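Local coordinates for protein uracil-DNA glycosylase (PDB 4ZBY) that belongs to the uracil-DNA glycosylase superfamily and carries an iron/sulfur cluster together with uracil in a separate pocket, at residues 5-10 with 103-108; 17-22 with 87-92; 161-166 with 175-180. All blocks are in the same frame, centred on the assembly; numbering follows the deposited sequence. Where two conformers were deposited one is given.

Contact 1: residues 5-10 with 103-108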
loop_
_atom_site.group_PDB
_atom_site.type_symbol
_atom_site.label_atom_id
_atom_site.label_comp_id
_atom_site.label_asym_id
_atom_site.label_seq_id
_atom_site.Cartn_x
_atom_site.Cartn_y
_atom_site.Cartn_z
ATOM N N GLU A 5 -3.581 9.379 13.933
ATOM C CA GLU A 5 -4.899 9.878 14.274
ATOM C C GLU A 5 -5.217 11.180 13.560
ATOM O O GLU A 5 -6.331 11.358 13.071
ATOM C CB GLU A 5 -5.012 10.073 15.796
ATOM C CG GLU A 5 -4.963 8.763 16.585
ATOM C CD GLU A 5 -3.577 8.432 17.175
ATOM O OE1 GLU A 5 -2.554 8.589 16.467
ATOM O OE2 GLU A 5 -3.514 8.006 18.360
ATOM N N LYS A 6 -4.245 12.085 13.510
ATOM C CA LYS A 6 -4.428 13.388 12.881
ATOM C C LYS A 6 -4.613 13.210 11.382
ATOM O O LYS A 6 -5.494 13.813 10.764
ATOM C CB LYS A 6 -3.229 14.293 13.173
ATOM C CG LYS A 6 -3.275 15.697 12.597
ATOM C CD LYS A 6 -1.984 16.429 12.982
ATOM C CE LYS A 6 -1.992 17.906 12.639
ATOM N NZ LYS A 6 -0.841 18.606 13.298
ATOM N N ILE A 7 -3.770 12.370 10.808
ATOM C CA ILE A 7 -3.858 12.075 9.382
ATOM C C ILE A 7 -5.226 11.483 9.038
ATOM O O ILE A 7 -5.869 11.883 8.042
ATOM C CB ILE A 7 -2.730 11.122 8.977
ATOM C CG1 ILE A 7 -1.377 11.794 9.204
ATOM C CG2 ILE A 7 -2.935 10.660 7.508
ATOM C CD1 ILE A 7 -0.217 10.810 9.190
ATOM N N LYS A 8 -5.687 10.534 9.846
ATOM C CA LYS A 8 -7.000 9.933 9.622
ATOM C C LYS A 8 -8.125 10.981 9.608
ATOM O O LYS A 8 -8.990 10.981 8.716
ATOM C CB LYS A 8 -7.285 8.860 10.685
ATOM C CG LYS A 8 -8.698 8.317 10.630
ATOM C CD LYS A 8 -8.753 6.879 11.107
ATOM C CE LYS A 8 -10.163 6.490 11.544
ATOM N NZ LYS A 8 -10.241 5.014 11.813
ATOM N N GLU A 9 -8.110 11.889 10.582
ATOM C CA GLU A 9 -9.107 12.946 10.649
ATOM C C GLU A 9 -9.094 13.841 9.431
ATOM O O GLU A 9 -10.147 14.216 8.915
ATOM C CB GLU A 9 -8.884 13.791 11.890
ATOM C CG GLU A 9 -9.230 13.028 13.137
ATOM C CD GLU A 9 -10.588 12.359 13.014
ATOM O OE1 GLU A 9 -11.606 13.094 12.952
ATOM O OE2 GLU A 9 -10.633 11.105 12.946
ATOM N N GLU A 10 -7.893 14.191 8.984
ATOM C CA GLU A 10 -7.731 15.071 7.834
ATOM C C GLU A 10 -8.241 14.406 6.580
ATOM O O GLU A 10 -8.928 15.047 5.796
ATOM C CB GLU A 10 -6.269 15.462 7.646
ATOM C CG GLU A 10 -5.736 16.352 8.763
ATOM C CD GLU A 10 -4.320 16.804 8.503
ATOM O OE1 GLU A 10 -3.919 16.813 7.318
ATOM O OE2 GLU A 10 -3.605 17.152 9.485
ATOM N N SER A 103 -0.601 12.149 -1.926
ATOM C CA SER A 103 0.550 11.402 -1.433
ATOM C C SER A 103 1.237 11.979 -0.173
ATOM O O SER A 103 1.842 11.209 0.570
ATOM C CB SER A 103 1.580 11.215 -2.554
ATOM O OG SER A 103 2.070 12.440 -3.043
ATOM N N PRO A 104 1.115 13.296 0.110
ATOM C CA PRO A 104 1.733 13.723 1.374
ATOM C C PRO A 104 1.165 13.018 2.607
ATOM O O PRO A 104 1.878 12.907 3.614
ATOM C CB PRO A 104 1.436 15.220 1.420
ATOM C CG PRO A 104 1.418 15.624 -0.024
ATOM C CD PRO A 104 0.733 14.459 -0.716
ATOM N N TYR A 105 -0.073 12.527 2.528
ATOM C CA TYR A 105 -0.631 11.736 3.625
ATOM C C TYR A 105 0.145 10.447 3.795
ATOM O O TYR A 105 0.479 10.071 4.910
ATOM C CB TYR A 105 -2.106 11.398 3.379
ATOM C CG TYR A 105 -3.069 12.578 3.461
ATOM C CD1 TYR A 105 -3.014 13.456 4.538
ATOM C CD2 TYR A 105 -4.040 12.787 2.473
ATOM C CE1 TYR A 105 -3.906 14.503 4.664
ATOM C CE2 TYR A 105 -4.942 13.838 2.581
ATOM C CZ TYR A 105 -4.859 14.696 3.694
ATOM O OH TYR A 105 -5.724 15.758 3.835
ATOM N N LEU A 106 0.422 9.763 2.686
ATOM C CA LEU A 106 1.229 8.536 2.761
ATOM C C LEU A 106 2.655 8.807 3.309
ATOM O O LEU A 106 3.152 8.058 4.146
ATOM C CB LEU A 106 1.308 7.890 1.381
ATOM C CG LEU A 106 2.178 6.633 1.278
ATOM C CD1 LEU A 106 1.620 5.560 2.170
ATOM C CD2 LEU A 106 2.241 6.151 -0.169
ATOM N N ASP A 107 3.289 9.862 2.811
ATOM C CA ASP A 107 4.594 10.310 3.310
ATOM C C ASP A 107 4.538 10.441 4.828
ATOM O O ASP A 107 5.437 9.992 5.541
ATOM C CB ASP A 107 5.002 11.660 2.728
ATOM C CG ASP A 107 5.243 11.625 1.241
ATOM O OD1 ASP A 107 5.409 10.533 0.667
ATOM O OD2 ASP A 107 5.285 12.713 0.649
ATOM N N ARG A 108 3.475 11.076 5.314
ATOM C CA ARG A 108 3.339 11.318 6.748
ATOM C C ARG A 108 3.122 10.022 7.505
ATOM O O ARG A 108 3.617 9.861 8.632
ATOM C CB ARG A 108 2.191 12.291 7.013
ATOM C CG ARG A 108 2.522 13.705 6.556
ATOM C CD ARG A 108 1.299 14.619 6.544
ATOM N NE ARG A 108 0.621 14.690 7.838
ATOM C CZ ARG A 108 -0.549 15.293 8.013
ATOM N NH1 ARG A 108 -1.148 15.859 6.971
ATOM N NH2 ARG A 108 -1.121 15.327 9.211
HETATM O O HOH W 1 -4.969 18.124 5.260
#
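Glu10 sets its CG anti to its own carbonyl carbon and then runs out extended, while Arg108 starts the same way but bends at chi3 (56°), and these torsions bring carboxylate and guanidinium together between helices 4-12 and 96-113. The grip is end-on and two-pronged: Arg108 NH1 bonds Glu10 OE1 at 3.0 Å and Arg108 NH2 bonds Glu10 OE2 at 3.1 Å. Both bonds are nearly straight and lie close to the guanidinium plane, but they reach the oxygens from above the carboxylate, the two planes being 50° apart. Ile7 lies over one guanidinium face, its CG1 3.5 Å from Arg108 NH2, and its CD1 packs on Arg108 CB. Asp2 pairs with Arg108 NE, so the guanidinium has acidic partners at all three nitrogens, which fixes its rotation. Tyr105 crosses Glu10 at a slant and offers its ring edge to Glu10 OE1, 3.5 Å from Tyr105 CE1, and a water joins Glu10 OE1 to Tyr105 OH. The same tyrosine touches the iron/sulfur cluster. Segments 5-10 and 103-108 run nearly antiparallel (165°), a helix pair sealed by a bidentate salt bridge beside the iron/sulfur pocket.

Contact 2: residues 17-22 with 87-92. With SF4 (iron/sulfur cluster), chain B.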
loop_
_atom_site.group_PDB
_atom_site.type_symbol
_atom_site.label_atom_id
_atom_site.label_comp_id
_atom_site.label_asym_id
_atom_site.label_seq_id
_atom_site.Cartn_x
_atom_site.Cartn_y
_atom_site.Cartn_z
ATOM N N CYS A 17 -8.279 17.284 -3.409
ATOM C CA CYS A 17 -8.346 17.068 -4.853
ATOM C C CYS A 17 -9.778 16.778 -5.273
ATOM O O CYS A 17 -10.662 16.675 -4.431
ATOM C CB CYS A 17 -7.415 15.942 -5.305
ATOM S SG CYS A 17 -8.038 14.285 -5.046
ATOM N N LYS A 18 -10.026 16.685 -6.579
ATOM C CA LYS A 18 -11.405 16.588 -7.033
ATOM C C LYS A 18 -12.086 15.260 -6.700
ATOM O O LYS A 18 -13.297 15.116 -6.884
ATOM C CB LYS A 18 -11.469 16.840 -8.551
ATOM C CG LYS A 18 -10.705 15.832 -9.376
ATOM C CD LYS A 18 -10.733 16.192 -10.866
ATOM C CE LYS A 18 -9.920 15.203 -11.681
ATOM N NZ LYS A 18 -8.476 15.136 -11.273
ATOM N N LEU A 19 -11.341 14.294 -6.183
ATOM C CA LEU A 19 -11.941 13.001 -5.888
ATOM C C LEU A 19 -12.948 13.046 -4.743
ATOM O O LEU A 19 -13.783 12.137 -4.628
ATOM C CB LEU A 19 -10.867 11.961 -5.553
ATOM C CG LEU A 19 -9.916 11.635 -6.708
ATOM C CD1 LEU A 19 -8.940 10.502 -6.400
ATOM C CD2 LEU A 19 -10.758 11.357 -7.969
ATOM N N TRP A 20 -12.877 14.079 -3.899
ATOM C CA TRP A 20 -13.750 14.106 -2.729
ATOM C C TRP A 20 -15.214 14.114 -3.141
ATOM O O TRP A 20 -16.048 13.555 -2.445
ATOM C CB TRP A 20 -13.439 15.315 -1.824
ATOM C CG TRP A 20 -14.063 16.609 -2.308
ATOM C CD1 TRP A 20 -13.499 17.531 -3.138
ATOM C CD2 TRP A 20 -15.366 17.106 -1.982
ATOM N NE1 TRP A 20 -14.367 18.574 -3.348
ATOM C CE2 TRP A 20 -15.521 18.337 -2.647
ATOM C CE3 TRP A 20 -16.413 16.632 -1.188
ATOM C CZ2 TRP A 20 -16.680 19.094 -2.545
ATOM C CZ3 TRP A 20 -17.561 17.380 -1.092
ATOM C CH2 TRP A 20 -17.685 18.602 -1.762
ATOM N N GLN A 21 -15.529 14.737 -4.280
ATOM C CA GLN A 21 -16.904 14.925 -4.672
ATOM C C GLN A 21 -17.661 13.636 -4.966
ATOM O O GLN A 21 -18.888 13.621 -4.923
ATOM C CB GLN A 21 -16.976 15.851 -5.897
ATOM C CG GLN A 21 -16.431 15.223 -7.161
ATOM C CD GLN A 21 -16.316 16.218 -8.310
ATOM O OE1 GLN A 21 -17.311 16.559 -8.966
ATOM N NE2 GLN A 21 -15.097 16.683 -8.566
ATOM N N PHE A 22 -16.933 12.562 -5.245
ATOM C CA PHE A 22 -17.546 11.307 -5.664
ATOM C C PHE A 22 -17.750 10.322 -4.515
ATOM O O PHE A 22 -18.521 9.352 -4.628
ATOM C CB PHE A 22 -16.678 10.626 -6.727
ATOM C CG PHE A 22 -16.347 11.505 -7.897
ATOM C CD1 PHE A 22 -17.356 12.000 -8.718
ATOM C CD2 PHE A 22 -15.025 11.816 -8.185
ATOM C CE1 PHE A 22 -17.048 12.821 -9.808
ATOM C CE2 PHE A 22 -14.704 12.617 -9.260
ATOM C CZ PHE A 22 -15.716 13.120 -10.078
ATOM N N ARG A 87 -11.784 6.912 -3.866
ATOM C CA ARG A 87 -12.092 6.143 -5.088
ATOM C C ARG A 87 -12.223 7.021 -6.322
ATOM O O ARG A 87 -13.096 7.868 -6.393
ATOM C CB ARG A 87 -13.398 5.366 -4.897
ATOM C CG ARG A 87 -13.762 4.437 -6.047
ATOM C CD ARG A 87 -15.240 4.087 -6.003
ATOM N NE ARG A 87 -15.560 3.025 -6.950
ATOM C CZ ARG A 87 -16.794 2.610 -7.223
ATOM N NH1 ARG A 87 -16.983 1.635 -8.097
ATOM N NH2 ARG A 87 -17.837 3.167 -6.620
ATOM N N PRO A 88 -11.372 6.793 -7.324
ATOM C CA PRO A 88 -11.571 7.554 -8.557
ATOM C C PRO A 88 -12.840 7.091 -9.240
ATOM O O PRO A 88 -13.209 5.929 -9.102
ATOM C CB PRO A 88 -10.325 7.224 -9.386
ATOM C CG PRO A 88 -9.292 6.812 -8.359
ATOM C CD PRO A 88 -10.082 6.081 -7.296
ATOM N N PRO A 89 -13.518 8.002 -9.941
ATOM C CA PRO A 89 -14.747 7.678 -10.661
ATOM C C PRO A 89 -14.524 6.679 -11.778
ATOM O O PRO A 89 -13.424 6.603 -12.331
ATOM C CB PRO A 89 -15.171 9.034 -11.245
ATOM C CG PRO A 89 -13.863 9.763 -11.413
ATOM C CD PRO A 89 -13.111 9.403 -10.163
ATOM N N ASN A 90 -15.563 5.920 -12.105
ATOM C CA ASN A 90 -15.618 5.245 -13.411
ATOM C C ASN A 90 -14.588 4.125 -13.566
ATOM O O ASN A 90 -14.258 3.769 -14.698
ATOM C CB ASN A 90 -15.399 6.255 -14.568
ATOM C CG ASN A 90 -16.384 7.408 -14.565
ATOM O OD1 ASN A 90 -17.563 7.233 -14.250
ATOM N ND2 ASN A 90 -15.916 8.599 -14.989
ATOM N N ASN A 91 -14.096 3.579 -12.449
ATOM C CA ASN A 91 -13.098 2.492 -12.426
ATOM C C ASN A 91 -11.699 2.952 -12.903
ATOM O O ASN A 91 -10.803 2.128 -13.097
ATOM C CB ASN A 91 -13.596 1.285 -13.261
ATOM C CG ASN A 91 -12.826 -0.010 -12.977
ATOM O OD1 ASN A 91 -12.419 -0.268 -11.848
ATOM N ND2 ASN A 91 -12.629 -0.828 -14.011
ATOM N N ARG A 92 -11.491 4.261 -13.058
ATOM C CA ARG A 92 -10.200 4.755 -13.571
ATOM C C ARG A 92 -9.097 4.789 -12.513
ATOM O O ARG A 92 -9.334 4.679 -11.289
ATOM C CB ARG A 92 -10.340 6.146 -14.215
ATOM C CG ARG A 92 -10.448 7.334 -13.229
ATOM C CD ARG A 92 -10.053 8.612 -13.983
ATOM N NE ARG A 92 -10.500 9.846 -13.323
ATOM C CZ ARG A 92 -9.911 10.368 -12.248
ATOM N NH1 ARG A 92 -8.875 9.757 -11.670
ATOM N NH2 ARG A 92 -10.388 11.495 -11.735
HETATM FE FE1 SF4 B . -7.959 13.741 -2.814
HETATM FE FE2 SF4 B . -7.972 14.288 -0.203
HETATM FE FE3 SF4 B . -9.262 12.105 -1.115
HETATM FE FE4 SF4 B . -6.599 12.182 -1.107
HETATM S S1 SF4 B . -7.956 12.179 0.716
HETATM S S2 SF4 B . -7.899 11.448 -2.785
HETATM S S3 SF4 B . -6.200 14.382 -1.573
HETATM S S4 SF4 B . -9.750 14.309 -1.604
HETATM O O HOH W 2 -14.197 9.514 -4.508
#
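Pro89 packs over one face of the Phe22 ring, with Pro89 CB 4.1 Å from the ring centroid and only 8° off its normal, a CH-pi contact. Pro89 CG and CD reach the ring's CD2 and CE2 as well. Gln21 CG covers the opposite face, so the ring is held between an aliphatic chain and a proline; the Gln21 amide curls back to bond Lys18 O through NE2, which steadies that lid.

Leu19 is directed toward segment 87-92 and divides its branches. Its side chain crosses Pro89 at about a right angle, with Leu19 CD2 3.8 Å from Pro89 CD and equally near Arg92 NH2; CD1 lies near Pro88 CG and touches the cluster sulfur S2, 3.9 Å away.

Arg92 crosses Leu19 and Lys18 at a slant. Pro89 CD lies over one face of its guanidinium, toward the rim, and Arg92 NH2 stops 4.1 Å from Lys18 NZ. Glu98, which forms salt bridges with both groups, would offset the like charges and draw the two ends together. A water bridges the two backbones, donating to Leu19 O and Arg87 O.

The 3-10 turn 18-21 follows directly on the cluster ligand. Cys17 SG binds iron FE1 at 2.3 Å, its chi1 of 80° placing the sulfur between backbone N and carbonyl carbon, and Leu19 N bonds Cys17 SG at 3.5 Å. Such an N-H to a ligand sulfur would probably temper the charge on the thiolate. Trp20 CB packs against S4 of the cluster. The arrangement is that of a cluster-binding loop packed on a loop carrying Pro88 and Pro89, at the edge of a cysteine-ligated iron/sulfur site.

Contact 3: residues 161-166 with 175-180. With URA (uracil), chain C.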
loop_
_atom_site.group_PDB
_atom_site.type_symbol
_atom_site.label_atom_id
_atom_site.label_comp_id
_atom_site.label_asym_id
_atom_site.label_seq_id
_atom_site.Cartn_x
_atom_site.Cartn_y
_atom_site.Cartn_z
ATOM N N PRO A 161 8.317 -4.596 -4.206
ATOM C CA PRO A 161 7.171 -4.442 -5.090
ATOM C C PRO A 161 6.580 -5.784 -5.498
ATOM O O PRO A 161 7.333 -6.710 -5.736
ATOM C CB PRO A 161 7.763 -3.732 -6.325
ATOM C CG PRO A 161 9.118 -3.242 -5.890
ATOM C CD PRO A 161 9.585 -4.226 -4.859
ATOM N N THR A 162 5.261 -5.876 -5.581
ATOM C CA THR A 162 4.590 -7.049 -6.135
ATOM C C THR A 162 3.496 -6.638 -7.121
ATOM O O THR A 162 3.186 -5.455 -7.269
ATOM C CB THR A 162 3.939 -7.902 -5.041
ATOM O OG1 THR A 162 2.717 -7.279 -4.613
ATOM C CG2 THR A 162 4.869 -8.055 -3.828
ATOM N N TYR A 163 2.902 -7.618 -7.795
ATOM C CA TYR A 163 1.728 -7.339 -8.606
ATOM C C TYR A 163 0.601 -6.990 -7.660
ATOM O O TYR A 163 0.643 -7.321 -6.483
ATOM C CB TYR A 163 1.358 -8.532 -9.483
ATOM C CG TYR A 163 2.306 -8.783 -10.632
ATOM C CD1 TYR A 163 2.807 -7.729 -11.396
ATOM C CD2 TYR A 163 2.688 -10.073 -10.968
ATOM C CE1 TYR A 163 3.672 -7.957 -12.452
ATOM C CE2 TYR A 163 3.548 -10.312 -12.032
ATOM C CZ TYR A 163 4.040 -9.251 -12.765
ATOM O OH TYR A 163 4.903 -9.480 -13.816
ATOM N N HIS A 164 -0.397 -6.285 -8.159
ATOM C CA HIS A 164 -1.531 -5.955 -7.339
ATOM C C HIS A 164 -2.391 -7.198 -7.173
ATOM O O HIS A 164 -2.528 -7.980 -8.105
ATOM C CB HIS A 164 -2.313 -4.832 -8.004
ATOM C CG HIS A 164 -3.369 -4.247 -7.141
ATOM N ND1 HIS A 164 -4.577 -4.872 -6.920
ATOM C CD2 HIS A 164 -3.409 -3.079 -6.458
ATOM C CE1 HIS A 164 -5.320 -4.114 -6.131
ATOM N NE2 HIS A 164 -4.633 -3.020 -5.839
ATOM N N PRO A 165 -3.007 -7.375 -6.004
ATOM C CA PRO A 165 -3.811 -8.585 -5.770
ATOM C C PRO A 165 -4.948 -8.769 -6.769
ATOM O O PRO A 165 -5.294 -9.893 -7.087
ATOM C CB PRO A 165 -4.378 -8.360 -4.369
ATOM C CG PRO A 165 -3.430 -7.454 -3.729
ATOM C CD PRO A 165 -2.840 -6.579 -4.775
ATOM N N ALA A 166 -5.541 -7.668 -7.219
ATOM C CA ALA A 166 -6.600 -7.729 -8.213
ATOM C C ALA A 166 -6.140 -8.468 -9.474
ATOM O O ALA A 166 -6.939 -9.148 -10.123
ATOM C CB ALA A 166 -7.067 -6.337 -8.543
ATOM N N ARG A 175 -1.137 -15.419 -9.764
ATOM C CA ARG A 175 -1.353 -15.654 -8.350
ATOM C C ARG A 175 -0.188 -16.417 -7.735
ATOM O O ARG A 175 0.269 -16.083 -6.645
ATOM C CB ARG A 175 -2.641 -16.421 -8.109
ATOM C CG ARG A 175 -3.081 -16.289 -6.664
ATOM C CD ARG A 175 -4.241 -17.184 -6.346
ATOM N NE ARG A 175 -4.202 -17.623 -4.953
ATOM C CZ ARG A 175 -5.284 -17.803 -4.205
ATOM N NH1 ARG A 175 -5.168 -18.215 -2.951
ATOM N NH2 ARG A 175 -6.483 -17.561 -4.715
ATOM N N LYS A 176 0.282 -17.454 -8.425
ATOM C CA LYS A 176 1.389 -18.226 -7.891
ATOM C C LYS A 176 2.611 -17.338 -7.715
ATOM O O LYS A 176 3.372 -17.502 -6.751
ATOM C CB LYS A 176 1.702 -19.419 -8.803
ATOM C CG LYS A 176 0.832 -20.613 -8.519
ATOM C CD LYS A 176 1.278 -21.263 -7.225
ATOM C CE LYS A 176 0.327 -22.348 -6.762
ATOM N NZ LYS A 176 0.843 -22.999 -5.522
ATOM N N ILE A 177 2.800 -16.395 -8.637
ATOM C CA ILE A 177 3.936 -15.483 -8.554
ATOM C C ILE A 177 3.816 -14.560 -7.339
ATOM O O ILE A 177 4.792 -14.301 -6.627
ATOM C CB ILE A 177 4.070 -14.638 -9.824
ATOM C CG1 ILE A 177 4.384 -15.568 -10.995
ATOM C CG2 ILE A 177 5.161 -13.573 -9.654
ATOM C CD1 ILE A 177 4.746 -14.865 -12.295
ATOM N N LEU A 178 2.604 -14.070 -7.115
ATOM C CA LEU A 178 2.328 -13.214 -5.972
ATOM C C LEU A 178 2.537 -13.979 -4.655
ATOM O O LEU A 178 3.117 -13.449 -3.715
ATOM C CB LEU A 178 0.902 -12.657 -6.081
ATOM C CG LEU A 178 0.442 -11.670 -5.005
ATOM C CD1 LEU A 178 1.336 -10.481 -4.932
ATOM C CD2 LEU A 178 -0.993 -11.210 -5.347
ATOM N N GLU A 179 2.122 -15.241 -4.612
ATOM C CA GLU A 179 2.323 -16.061 -3.433
ATOM C C GLU A 179 3.798 -16.257 -3.145
ATOM O O GLU A 179 4.224 -16.194 -1.997
ATOM C CB GLU A 179 1.603 -17.403 -3.581
ATOM C CG GLU A 179 0.085 -17.218 -3.668
ATOM C CD GLU A 179 -0.680 -18.493 -3.981
ATOM O OE1 GLU A 179 -0.058 -19.476 -4.442
ATOM O OE2 GLU A 179 -1.915 -18.497 -3.772
ATOM N N GLU A 180 4.574 -16.480 -4.198
ATOM C CA GLU A 180 6.010 -16.654 -4.056
ATOM C C GLU A 180 6.645 -15.357 -3.580
ATOM O O GLU A 180 7.569 -15.375 -2.774
ATOM C CB GLU A 180 6.628 -17.109 -5.381
ATOM C CG GLU A 180 6.233 -18.524 -5.767
ATOM C CD GLU A 180 6.616 -19.541 -4.707
ATOM O OE1 GLU A 180 7.821 -19.658 -4.406
ATOM O OE2 GLU A 180 5.710 -20.209 -4.162
HETATM N N1 URA C . -7.288 -1.716 -4.679
HETATM C C2 URA C . -6.330 -0.982 -4.070
HETATM O O2 URA C . -5.362 -0.534 -4.658
HETATM N N3 URA C . -6.588 -0.600 -2.814
HETATM C C4 URA C . -7.700 -0.880 -2.103
HETATM O O4 URA C . -7.770 -0.529 -0.938
HETATM C C5 URA C . -8.673 -1.657 -2.765
HETATM C C6 URA C . -8.450 -2.070 -4.035
#
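The end of strand 155-162 and the loop leading from it to the uracil pocket pack on helix 172-190, and Leu178 makes most of the contact from the helix side. Its CG stands anti to the backbone N (chi1 -177°), which carries the two methyls over to the loop. The Leu178 side chain crosses Thr162 at about a right angle; its CD1 reaches Thr162 OG1 at 3.5 Å and Tyr163 O at 3.6 Å, and its CD2 rests on Pro165 CA, 3.9 Å away. Thr162 OG1 donates to Tyr163 O at 2.8 Å, with the donor tilted 30° from the carbonyl plane, so the buried hydroxyl spends its proton on the next residue's carbonyl even with a methyl against it. Ile177 CG2 also touches Tyr163 CE2, obliquely to the ring.

His164 leaves its backbone pointing away from the helix. Its ND1 accepts from Ala166 N at 3.0 Å, close to the ring plane, while His164 NE2 donates to uracil O2 at 2.8 Å. Engaged at both nitrogens and covered on one face by Pro165 CD, the imidazole is fixed in rotation. Asn82, Glu42 and Phe55 also bond the uracil. The loop after strand 155-162, backed by helix 172-190, thus presents a histidine to the uracil pocket of a UDG-like fold.

Contact 3 is the buried one, whereas contacts 1 and 2 are partly buried and reach the surface. Contacts 1 and 2 both border the iron/sulfur cluster, yet their centres lie about 18 Å apart. Helix 96-113 serves both, carrying segment 103-108 in contact 1 and, in contact 2, the Glu98 that pairs with Lys18 and Arg92. Contact 1 joins two helices by a direct salt bridge; contact 2 joins two loops by prolines, a leucine and a phenyl ring, its charged ends meeting through Glu98. Contact 3, on the far side of the chain's centre from contact 1, packs apolar groups of helix 172-190 against the loop after strand 155-162 and serves the uracil pocket instead.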